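Local coordinates for bartonella effector protein (Bep) substrate of VirB T4SS (PDB 4XI8) that is a VirB-translocated Bartonella effector whose Fic domain, the part held in this chain, probably transfers AMP from ATP to threonine or tyrosine residues of target proteins, at residues 10-15 and 93-98. Residues are numbered along the deposited sequence; the frame is centred on the assembly and turned at random.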
ATOM      1  N   ILE A  10      18.987  10.904 -20.279  1.00 80.92           N
ATOM      2  CA  ILE A  10      19.593   9.584 -20.407  1.00 53.91           C
ATOM      3  C   ILE A  10      19.801   9.242 -21.880  1.00 59.86           C
ATOM      4  O   ILE A  10      20.750   8.544 -22.241  1.00 56.97           O
ATOM      5  CB  ILE A  10      18.739   8.493 -19.731  1.00 60.23           C
ATOM      6  CG1 ILE A  10      18.425   8.879 -18.287  1.00 62.88           C
ATOM      7  CG2 ILE A  10      19.473   7.174 -19.718  1.00 60.09           C
ATOM      8  CD1 ILE A  10      17.533   7.885 -17.572  1.00 66.75           C
ATOM      9  N   SER A  11      18.918   9.753 -22.732  1.00 68.21           N
ATOM     10  CA  SER A  11      19.012   9.500 -24.165  1.00 51.66           C
ATOM     11  C   SER A  11      20.107  10.345 -24.811  1.00 47.13           C
ATOM     12  O   SER A  11      20.811   9.881 -25.708  1.00 43.29           O
ATOM     13  CB  SER A  11      17.669   9.773 -24.844  1.00 56.62           C
ATOM     14  OG  SER A  11      17.727   9.471 -26.228  1.00 63.26           O
ATOM     15  N   PHE A  12      20.249  11.585 -24.351  1.00 46.22           N
ATOM     16  CA  PHE A  12      21.230  12.500 -24.929  1.00 54.77           C
ATOM     17  C   PHE A  12      22.668  12.077 -24.658  1.00 65.07           C
ATOM     18  O   PHE A  12      23.533  12.207 -25.525  1.00 78.07           O
ATOM     19  CB  PHE A  12      21.019  13.925 -24.414  1.00 54.47           C
ATOM     20  CG  PHE A  12      22.012  14.911 -24.961  1.00 40.75           C
ATOM     21  CD1 PHE A  12      21.900  15.378 -26.259  1.00 48.40           C
ATOM     22  CD2 PHE A  12      23.061  15.364 -24.177  1.00 54.02           C
ATOM     23  CE1 PHE A  12      22.819  16.279 -26.767  1.00 42.05           C
ATOM     24  CE2 PHE A  12      23.980  16.267 -24.678  1.00 42.55           C
ATOM     25  CZ  PHE A  12      23.858  16.726 -25.975  1.00 40.64           C
ATOM     26  N   TYR A  13      22.924  11.566 -23.458  1.00 51.86           N
ATOM     27  CA  TYR A  13      24.284  11.209 -23.070  1.00 42.94           C
ATOM     28  C   TYR A  13      24.622   9.785 -23.510  1.00 41.49           C
ATOM     29  O   TYR A  13      25.601   9.198 -23.053  1.00 46.09           O
ATOM     30  CB  TYR A  13      24.478  11.375 -21.560  1.00 41.81           C
ATOM     31  CG  TYR A  13      24.370  12.815 -21.094  1.00 50.97           C
ATOM     32  CD1 TYR A  13      25.324  13.755 -21.456  1.00 59.56           C
ATOM     33  CD2 TYR A  13      23.322  13.230 -20.286  1.00 58.77           C
ATOM     34  CE1 TYR A  13      25.231  15.070 -21.037  1.00 49.79           C
ATOM     35  CE2 TYR A  13      23.220  14.542 -19.862  1.00 59.21           C
ATOM     36  CZ  TYR A  13      24.177  15.458 -20.239  1.00 48.80           C
ATOM     37  OH  TYR A  13      24.078  16.763 -19.817  1.00 55.24           O
ATOM     38  N   GLY A  14      23.797   9.243 -24.403  1.00 41.76           N
ATOM     39  CA  GLY A  14      24.075   7.978 -25.061  1.00 35.14           C
ATOM     40  C   GLY A  14      24.027   6.739 -24.192  1.00 44.86           C
ATOM     41  O   GLY A  14      24.910   5.885 -24.272  1.00 54.77           O
ATOM     42  N   TYR A  15      22.996   6.637 -23.361  1.00 45.37           N
ATOM     43  CA  TYR A  15      22.803   5.453 -22.532  1.00 46.98           C
ATOM     44  C   TYR A  15      21.662   4.578 -23.050  1.00 51.59           C
ATOM     45  O   TYR A  15      21.489   3.445 -22.601  1.00 46.94           O
ATOM     46  CB  TYR A  15      22.539   5.855 -21.081  1.00 53.14           C
ATOM     47  CG  TYR A  15      23.787   6.215 -20.307  1.00 59.88           C
ATOM     48  CD1 TYR A  15      24.353   7.478 -20.410  1.00 67.25           C
ATOM     49  CD2 TYR A  15      24.397   5.290 -19.469  1.00 60.20           C
ATOM     50  CE1 TYR A  15      25.493   7.811 -19.704  1.00 76.23           C
ATOM     51  CE2 TYR A  15      25.538   5.614 -18.757  1.00 65.31           C
ATOM     52  CZ  TYR A  15      26.082   6.875 -18.879  1.00 77.66           C
ATOM     53  OH  TYR A  15      27.217   7.203 -18.174  1.00 83.67           O
ATOM     54  N   VAL A  93      30.264   5.484 -27.190  1.00 52.36           N
ATOM     55  CA  VAL A  93      30.708   6.133 -25.965  1.00 62.52           C
ATOM     56  C   VAL A  93      29.620   7.055 -25.433  1.00 62.76           C
ATOM     57  O   VAL A  93      28.771   7.533 -26.187  1.00 58.13           O
ATOM     58  CB  VAL A  93      32.005   6.939 -26.178  1.00 38.75           C
ATOM     59  CG1 VAL A  93      33.136   6.019 -26.608  1.00 39.58           C
ATOM     60  CG2 VAL A  93      31.788   8.039 -27.203  1.00 62.94           C
ATOM     61  N   THR A  94      29.648   7.301 -24.129  1.00 52.74           N
ATOM     62  CA  THR A  94      28.666   8.172 -23.502  1.00 42.43           C
ATOM     63  C   THR A  94      29.182   9.600 -23.395  1.00 55.33           C
ATOM     64  O   THR A  94      30.370   9.861 -23.585  1.00 52.75           O
ATOM     65  CB  THR A  94      28.284   7.669 -22.097  1.00 47.07           C
ATOM     66  OG1 THR A  94      29.441   7.677 -21.252  1.00 42.26           O
ATOM     67  CG2 THR A  94      27.723   6.258 -22.172  1.00 58.52           C
ATOM     68  N   LYS A  95      28.276  10.521 -23.090  1.00 51.20           N
ATOM     69  CA  LYS A  95      28.641  11.916 -22.892  1.00 45.45           C
ATOM     70  C   LYS A  95      28.564  12.256 -21.409  1.00 50.70           C
ATOM     71  O   LYS A  95      27.912  11.553 -20.637  1.00 58.40           O
ATOM     72  CB  LYS A  95      27.732  12.838 -23.708  1.00 44.00           C
ATOM     73  CG  LYS A  95      27.880  12.690 -25.214  1.00 43.97           C
ATOM     74  CD  LYS A  95      26.961  13.651 -25.952  1.00 49.28           C
ATOM     75  CE  LYS A  95      27.132  13.536 -27.458  1.00 59.16           C
ATOM     76  NZ  LYS A  95      26.765  12.183 -27.959  1.00 63.75           N
ATOM     77  N   VAL A  96      29.229  13.335 -21.016  1.00 39.32           N
ATOM     78  CA  VAL A  96      29.284  13.725 -19.613  1.00 39.94           C
ATOM     79  C   VAL A  96      28.538  15.033 -19.385  1.00 63.85           C
ATOM     80  O   VAL A  96      28.772  16.014 -20.091  1.00 71.10           O
ATOM     81  CB  VAL A  96      30.741  13.876 -19.131  1.00 40.92           C
ATOM     82  CG1 VAL A  96      30.785  14.414 -17.707  1.00 43.35           C
ATOM     83  CG2 VAL A  96      31.468  12.544 -19.227  1.00 40.68           C
ATOM     84  N   PRO A  97      27.627  15.045 -18.398  1.00 52.92           N
ATOM     85  CA  PRO A  97      26.886  16.259 -18.045  1.00 41.54           C
ATOM     86  C   PRO A  97      27.824  17.399 -17.670  1.00 55.66           C
ATOM     87  O   PRO A  97      28.695  17.228 -16.817  1.00 58.38           O
ATOM     88  CB  PRO A  97      26.048  15.821 -16.839  1.00 41.77           C
ATOM     89  CG  PRO A  97      25.906  14.347 -16.997  1.00 42.54           C
ATOM     90  CD  PRO A  97      27.201  13.885 -17.596  1.00 43.99           C
ATOM     91  N   ILE A  98      27.640  18.547 -18.311  1.00 51.62           N
ATOM     92  CA  ILE A  98      28.494  19.701 -18.071  1.00 66.77           C
ATOM     93  C   ILE A  98      28.281  20.246 -16.659  1.00 63.68           C
ATOM     94  O   ILE A  98      27.148  20.333 -16.181  1.00 62.61           O
ATOM     95  CB  ILE A  98      28.239  20.808 -19.127  1.00 76.15           C
ATOM     96  CG1 ILE A  98      29.185  21.993 -18.918  1.00 83.27           C
ATOM     97  CG2 ILE A  98      26.780  21.251 -19.121  1.00 77.93           C
ATOM     98  CD1 ILE A  98      29.061  23.064 -19.980  1.00 87.65           C
TER
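Tyr13 lays its ring across the pyrrolidine of Pro97, whose CG sits 4.0 Å from the ring centroid in a CH-pi contact, while CD2 of Phe12 rests over the opposite face. A flat ring can pack on both faces in this way, and the compact proline offers its C-H groups to one of them. This aromatic belongs to a Schellman motif that closes helix 8-12: Tyr15 N bonds to Ile10 O, a weak bond joins Gly14 N to Ser11 O, and Gly14, the C-prime residue, adopts the positive phi of 69° that glycine accommodates easily. The motif packs on an extended part of the long connection between helices 60-71 and 102-115, joining the short N-terminal helix to that connection of the Fic fold.

With CG anti to its carbonyl carbon (chi1 -65°), Tyr13 runs along the extended chain, its rim against the lysine side chain, CD1 to Lys95 CB 3.4 Å. The same residue supplies the one backbone bond between the segments: Lys95 N donates to Tyr13 O over 3.0 Å, nearly straight at 163° but from above the carbonyl plane. Lysine suits this exposed place, its aliphatic chain packing past Phe12 and its amine at the far end; NZ lies over that ring at a distance allowing at most a weak cation-pi attraction.

On the other flank, Tyr15, which also meets Trp77 edge-to-face, buries its ring against Thr94. Threonine's two branches divide the work: OG1 accepts a hydrogen bond from Phe86 N, whereas the methyl CG2 stands over the Tyr15 ring, 3.7 Å from CE1.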